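Long-range contact in CRISPR system Cmr subunit Cmr6 (Pyrococcus furiosus, PDB 4W8V), which caps the type III-B Cmr ribonucleoprotein complex together with Cmr1 and takes part in CRISPR-based defence against invading nucleic acids: residues Ile15-Leu29 with Phe193-Val207. Residues are numbered along the deposited sequence; the frame is centred on the assembly and turned at random.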
# COMPACT_ATOMS: atom_id res chain seq x y z
N ILE A 15 -10.16 12.89 1.11
CA ILE A 15 -9.44 13.15 -0.14
C ILE A 15 -9.62 11.94 -1.06
O ILE A 15 -9.29 10.82 -0.68
CB ILE A 15 -7.94 13.40 0.08
CG1 ILE A 15 -7.71 14.38 1.23
CG2 ILE A 15 -7.30 13.91 -1.21
CD1 ILE A 15 -8.40 15.73 1.05
N THR A 16 -10.16 12.16 -2.25
CA THR A 16 -10.37 11.06 -3.17
C THR A 16 -9.80 11.30 -4.56
O THR A 16 -9.52 12.43 -4.95
CB THR A 16 -11.86 10.74 -3.33
OG1 THR A 16 -12.47 11.69 -4.23
CG2 THR A 16 -12.57 10.78 -1.99
N GLY A 17 -9.64 10.21 -5.29
CA GLY A 17 -9.27 10.25 -6.70
C GLY A 17 -9.78 9.02 -7.43
O GLY A 17 -10.12 8.02 -6.82
N LYS A 18 -9.83 9.10 -8.75
CA LYS A 18 -10.20 7.96 -9.58
C LYS A 18 -8.96 7.34 -10.21
O LYS A 18 -8.16 8.03 -10.83
CB LYS A 18 -11.18 8.38 -10.67
CG LYS A 18 -12.53 8.82 -10.17
CD LYS A 18 -13.47 9.03 -11.34
CE LYS A 18 -14.79 9.65 -10.92
NZ LYS A 18 -15.53 10.10 -12.12
N PHE A 19 -8.82 6.02 -10.05
CA PHE A 19 -7.62 5.32 -10.51
C PHE A 19 -8.00 4.19 -11.45
O PHE A 19 -9.02 3.54 -11.25
CB PHE A 19 -6.83 4.77 -9.32
CG PHE A 19 -6.18 5.85 -8.48
CD1 PHE A 19 -6.96 6.73 -7.73
CD2 PHE A 19 -4.80 5.97 -8.43
CE1 PHE A 19 -6.37 7.71 -6.95
CE2 PHE A 19 -4.20 6.96 -7.66
CZ PHE A 19 -4.98 7.83 -6.91
N LYS A 20 -7.20 3.98 -12.49
CA LYS A 20 -7.42 2.84 -13.36
C LYS A 20 -6.25 1.89 -13.21
O LYS A 20 -5.16 2.32 -12.86
CB LYS A 20 -7.56 3.26 -14.82
CG LYS A 20 -6.37 4.03 -15.37
CD LYS A 20 -6.64 4.54 -16.78
CE LYS A 20 -5.52 5.43 -17.29
NZ LYS A 20 -4.30 4.66 -17.65
N THR A 21 -6.50 0.60 -13.44
CA THR A 21 -5.44 -0.41 -13.40
C THR A 21 -4.51 -0.22 -14.60
O THR A 21 -4.91 -0.44 -15.74
CB THR A 21 -6.04 -1.84 -13.42
OG1 THR A 21 -7.07 -1.92 -14.41
CG2 THR A 21 -6.64 -2.21 -12.05
N GLN A 22 -3.27 0.21 -14.35
CA GLN A 22 -2.33 0.42 -15.45
C GLN A 22 -1.86 -0.92 -16.03
O GLN A 22 -1.72 -1.06 -17.25
CB GLN A 22 -1.12 1.25 -15.01
CG GLN A 22 -0.19 1.61 -16.17
CD GLN A 22 1.19 2.09 -15.73
OE1 GLN A 22 1.83 1.47 -14.87
NE2 GLN A 22 1.65 3.18 -16.31
N SER A 23 -1.64 -1.89 -15.15
CA SER A 23 -1.36 -3.26 -15.52
C SER A 23 -2.45 -4.14 -14.89
O SER A 23 -3.27 -3.66 -14.12
CB SER A 23 0.05 -3.69 -15.06
OG SER A 23 0.21 -3.56 -13.66
N ARG A 24 -2.45 -5.43 -15.20
CA ARG A 24 -3.47 -6.30 -14.64
C ARG A 24 -3.35 -6.42 -13.14
O ARG A 24 -2.25 -6.39 -12.56
CB ARG A 24 -3.41 -7.68 -15.27
CG ARG A 24 -3.86 -7.72 -16.68
CD ARG A 24 -3.47 -9.02 -17.33
NE ARG A 24 -3.50 -8.86 -18.77
CZ ARG A 24 -4.49 -9.29 -19.54
NH1 ARG A 24 -5.52 -9.94 -19.01
NH2 ARG A 24 -4.44 -9.09 -20.85
N LEU A 25 -4.50 -6.55 -12.49
CA LEU A 25 -4.54 -6.61 -11.05
C LEU A 25 -4.99 -8.00 -10.59
O LEU A 25 -6.01 -8.52 -11.05
CB LEU A 25 -5.47 -5.52 -10.52
CG LEU A 25 -5.74 -5.40 -9.03
CD1 LEU A 25 -4.46 -5.02 -8.23
CD2 LEU A 25 -6.84 -4.37 -8.87
N VAL A 26 -4.19 -8.58 -9.71
CA VAL A 26 -4.39 -9.93 -9.22
C VAL A 26 -4.80 -9.89 -7.75
O VAL A 26 -4.04 -9.48 -6.89
CB VAL A 26 -3.12 -10.78 -9.40
CG1 VAL A 26 -3.37 -12.23 -9.03
CG2 VAL A 26 -2.62 -10.66 -10.84
N VAL A 27 -6.03 -10.29 -7.48
CA VAL A 27 -6.67 -10.13 -6.18
C VAL A 27 -7.11 -11.47 -5.62
O VAL A 27 -7.75 -12.24 -6.31
CB VAL A 27 -7.92 -9.19 -6.29
CG1 VAL A 27 -8.49 -8.93 -4.92
CG2 VAL A 27 -7.55 -7.89 -6.98
N GLY A 28 -6.76 -11.76 -4.36
CA GLY A 28 -7.22 -12.97 -3.70
C GLY A 28 -8.63 -12.81 -3.16
O GLY A 28 -8.96 -11.80 -2.53
N LEU A 29 -9.48 -13.80 -3.42
CA LEU A 29 -10.81 -13.81 -2.84
C LEU A 29 -10.80 -14.44 -1.46
O LEU A 29 -10.47 -15.62 -1.30
CB LEU A 29 -11.78 -14.55 -3.75
CG LEU A 29 -11.89 -13.94 -5.13
CD1 LEU A 29 -12.41 -15.00 -6.05
CD2 LEU A 29 -12.83 -12.73 -5.09
N PHE A 193 -8.24 -18.84 -4.27
CA PHE A 193 -8.73 -18.29 -5.52
C PHE A 193 -8.21 -16.89 -5.76
O PHE A 193 -8.25 -16.05 -4.88
CB PHE A 193 -10.26 -18.24 -5.57
CG PHE A 193 -10.91 -19.59 -5.66
CD1 PHE A 193 -10.90 -20.29 -6.85
CD2 PHE A 193 -11.56 -20.13 -4.57
CE1 PHE A 193 -11.53 -21.52 -6.94
CE2 PHE A 193 -12.18 -21.34 -4.65
CZ PHE A 193 -12.17 -22.04 -5.84
N PHE A 194 -7.74 -16.65 -6.97
CA PHE A 194 -7.29 -15.33 -7.40
C PHE A 194 -7.99 -14.93 -8.69
O PHE A 194 -8.00 -15.70 -9.65
CB PHE A 194 -5.78 -15.29 -7.62
CG PHE A 194 -4.99 -15.10 -6.35
CD1 PHE A 194 -4.60 -13.84 -5.94
CD2 PHE A 194 -4.66 -16.19 -5.55
CE1 PHE A 194 -3.88 -13.66 -4.78
CE2 PHE A 194 -3.93 -16.03 -4.38
CZ PHE A 194 -3.54 -14.76 -3.99
N LEU A 195 -8.59 -13.74 -8.70
CA LEU A 195 -9.12 -13.14 -9.91
C LEU A 195 -8.13 -12.15 -10.49
O LEU A 195 -7.61 -11.30 -9.77
CB LEU A 195 -10.45 -12.44 -9.62
CG LEU A 195 -11.62 -13.36 -9.29
CD1 LEU A 195 -12.86 -12.54 -8.91
CD2 LEU A 195 -11.90 -14.30 -10.46
N THR A 196 -7.85 -12.28 -11.78
CA THR A 196 -7.03 -11.28 -12.46
C THR A 196 -7.93 -10.29 -13.17
O THR A 196 -8.79 -10.67 -13.95
CB THR A 196 -6.05 -11.90 -13.47
OG1 THR A 196 -5.15 -12.75 -12.77
CG2 THR A 196 -5.26 -10.81 -14.17
N VAL A 197 -7.73 -9.01 -12.85
CA VAL A 197 -8.56 -7.91 -13.33
C VAL A 197 -7.83 -7.23 -14.47
O VAL A 197 -6.65 -6.94 -14.36
CB VAL A 197 -8.84 -6.90 -12.20
CG1 VAL A 197 -9.53 -5.63 -12.74
CG2 VAL A 197 -9.67 -7.56 -11.11
N PRO A 198 -8.54 -6.98 -15.60
CA PRO A 198 -7.81 -6.44 -16.75
C PRO A 198 -7.39 -4.99 -16.57
O PRO A 198 -7.75 -4.36 -15.57
CB PRO A 198 -8.81 -6.58 -17.91
CG PRO A 198 -10.16 -6.72 -17.27
CD PRO A 198 -9.92 -7.37 -15.93
N LYS A 199 -6.63 -4.46 -17.52
CA LYS A 199 -6.24 -3.06 -17.48
C LYS A 199 -7.45 -2.16 -17.71
O LYS A 199 -8.44 -2.59 -18.27
CB LYS A 199 -5.18 -2.76 -18.54
CG LYS A 199 -4.01 -3.71 -18.59
CD LYS A 199 -3.14 -3.40 -19.79
CE LYS A 199 -1.91 -4.28 -19.82
NZ LYS A 199 -1.03 -3.90 -20.94
N ASP A 200 -7.33 -0.91 -17.27
CA ASP A 200 -8.34 0.13 -17.48
C ASP A 200 -9.66 -0.17 -16.79
O ASP A 200 -10.73 0.11 -17.31
CB ASP A 200 -8.59 0.35 -18.97
CG ASP A 200 -7.38 0.90 -19.68
OD1 ASP A 200 -6.74 1.83 -19.13
OD2 ASP A 200 -7.06 0.40 -20.77
N VAL A 201 -9.56 -0.73 -15.59
CA VAL A 201 -10.71 -0.88 -14.73
C VAL A 201 -10.63 0.23 -13.69
O VAL A 201 -9.59 0.45 -13.09
CB VAL A 201 -10.75 -2.27 -14.09
CG1 VAL A 201 -11.85 -2.35 -13.05
CG2 VAL A 201 -10.91 -3.35 -15.18
N PRO A 202 -11.72 0.99 -13.53
CA PRO A 202 -11.68 2.16 -12.65
C PRO A 202 -11.97 1.84 -11.18
O PRO A 202 -12.92 1.11 -10.89
CB PRO A 202 -12.77 3.06 -13.22
CG PRO A 202 -13.70 2.15 -13.93
CD PRO A 202 -12.91 0.98 -14.40
N PHE A 203 -11.15 2.40 -10.29
CA PHE A 203 -11.32 2.27 -8.85
C PHE A 203 -11.39 3.65 -8.21
O PHE A 203 -10.70 4.56 -8.63
CB PHE A 203 -10.17 1.45 -8.21
CG PHE A 203 -10.26 -0.02 -8.47
CD1 PHE A 203 -9.92 -0.54 -9.70
CD2 PHE A 203 -10.69 -0.89 -7.48
CE1 PHE A 203 -10.02 -1.89 -9.95
CE2 PHE A 203 -10.79 -2.24 -7.71
CZ PHE A 203 -10.45 -2.75 -8.93
N LEU A 204 -12.23 3.78 -7.19
CA LEU A 204 -12.18 4.95 -6.32
C LEU A 204 -11.23 4.68 -5.14
O LEU A 204 -11.33 3.66 -4.48
CB LEU A 204 -13.57 5.30 -5.81
CG LEU A 204 -13.72 6.67 -5.17
CD1 LEU A 204 -13.75 7.74 -6.25
CD2 LEU A 204 -14.97 6.71 -4.35
N VAL A 205 -10.34 5.62 -4.88
CA VAL A 205 -9.32 5.50 -3.86
C VAL A 205 -9.39 6.70 -2.93
O VAL A 205 -9.42 7.84 -3.40
CB VAL A 205 -7.92 5.41 -4.48
CG1 VAL A 205 -6.84 5.42 -3.40
CG2 VAL A 205 -7.79 4.17 -5.38
N ALA A 206 -9.40 6.47 -1.62
CA ALA A 206 -9.61 7.57 -0.69
C ALA A 206 -8.98 7.35 0.67
O ALA A 206 -8.84 6.23 1.14
CB ALA A 206 -11.11 7.82 -0.52
N VAL A 207 -8.65 8.46 1.32
CA VAL A 207 -8.21 8.45 2.71
C VAL A 207 -8.94 9.56 3.46
O VAL A 207 -9.35 10.53 2.85
CB VAL A 207 -6.68 8.63 2.84
CG1 VAL A 207 -5.94 7.50 2.14
CG2 VAL A 207 -6.23 9.99 2.31
O HOH W 1 -4.10 1.58 -18.15
O HOH W 2 -9.75 -18.31 -1.98
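Ile15-Leu29 and Phe193-Val207 form two antiparallel strand ladders in this C-terminal part of Cmr6, one in a four-stranded sheet and one in a three-stranded sheet. The four-stranded sheet with helix 212-228 is consistent with the ferredoxin-like fold of RAMP proteins. Strand 15-21 pairs with 202-207, from Ile15 with Val207 to Lys20 with Pro202. Strand 25-28 pairs with 193-197. Where strand 15-21 ends, Thr21 holds the turn 198-201 that links strands 193-197 and 202-207. With chi1 at 45°, Thr21 OG1 donates to a lone pair of Pro198 O (2.8 Å) and accepts from Val201 N (3.0 Å, 170° at the hydrogen). Thr21 O accepts from Asp200 N at 2.9 Å. A water links Thr21 O with Lys20 NZ and Asp200 OD1. Phe19 and Val205 cross at about a right angle, with Phe19 CD1 3.6 Å from Val205 CG2. Leu25 CD2 meets Phe203 CZ and Thr21 CG2 meets Phe203 CE1. At the far end, Gly28 CA lies over one face of the Phe194 ring in a CH-pi contact, 3.8 Å from the centroid. Leu29 CD1 meets Leu195 CG at 3.7 Å. Helix 212-228 packs on Ile15, Phe19 and Val207. Strand 143-149 borders 202-209, 242-244 borders 13-21, and 161-165 borders 192-197.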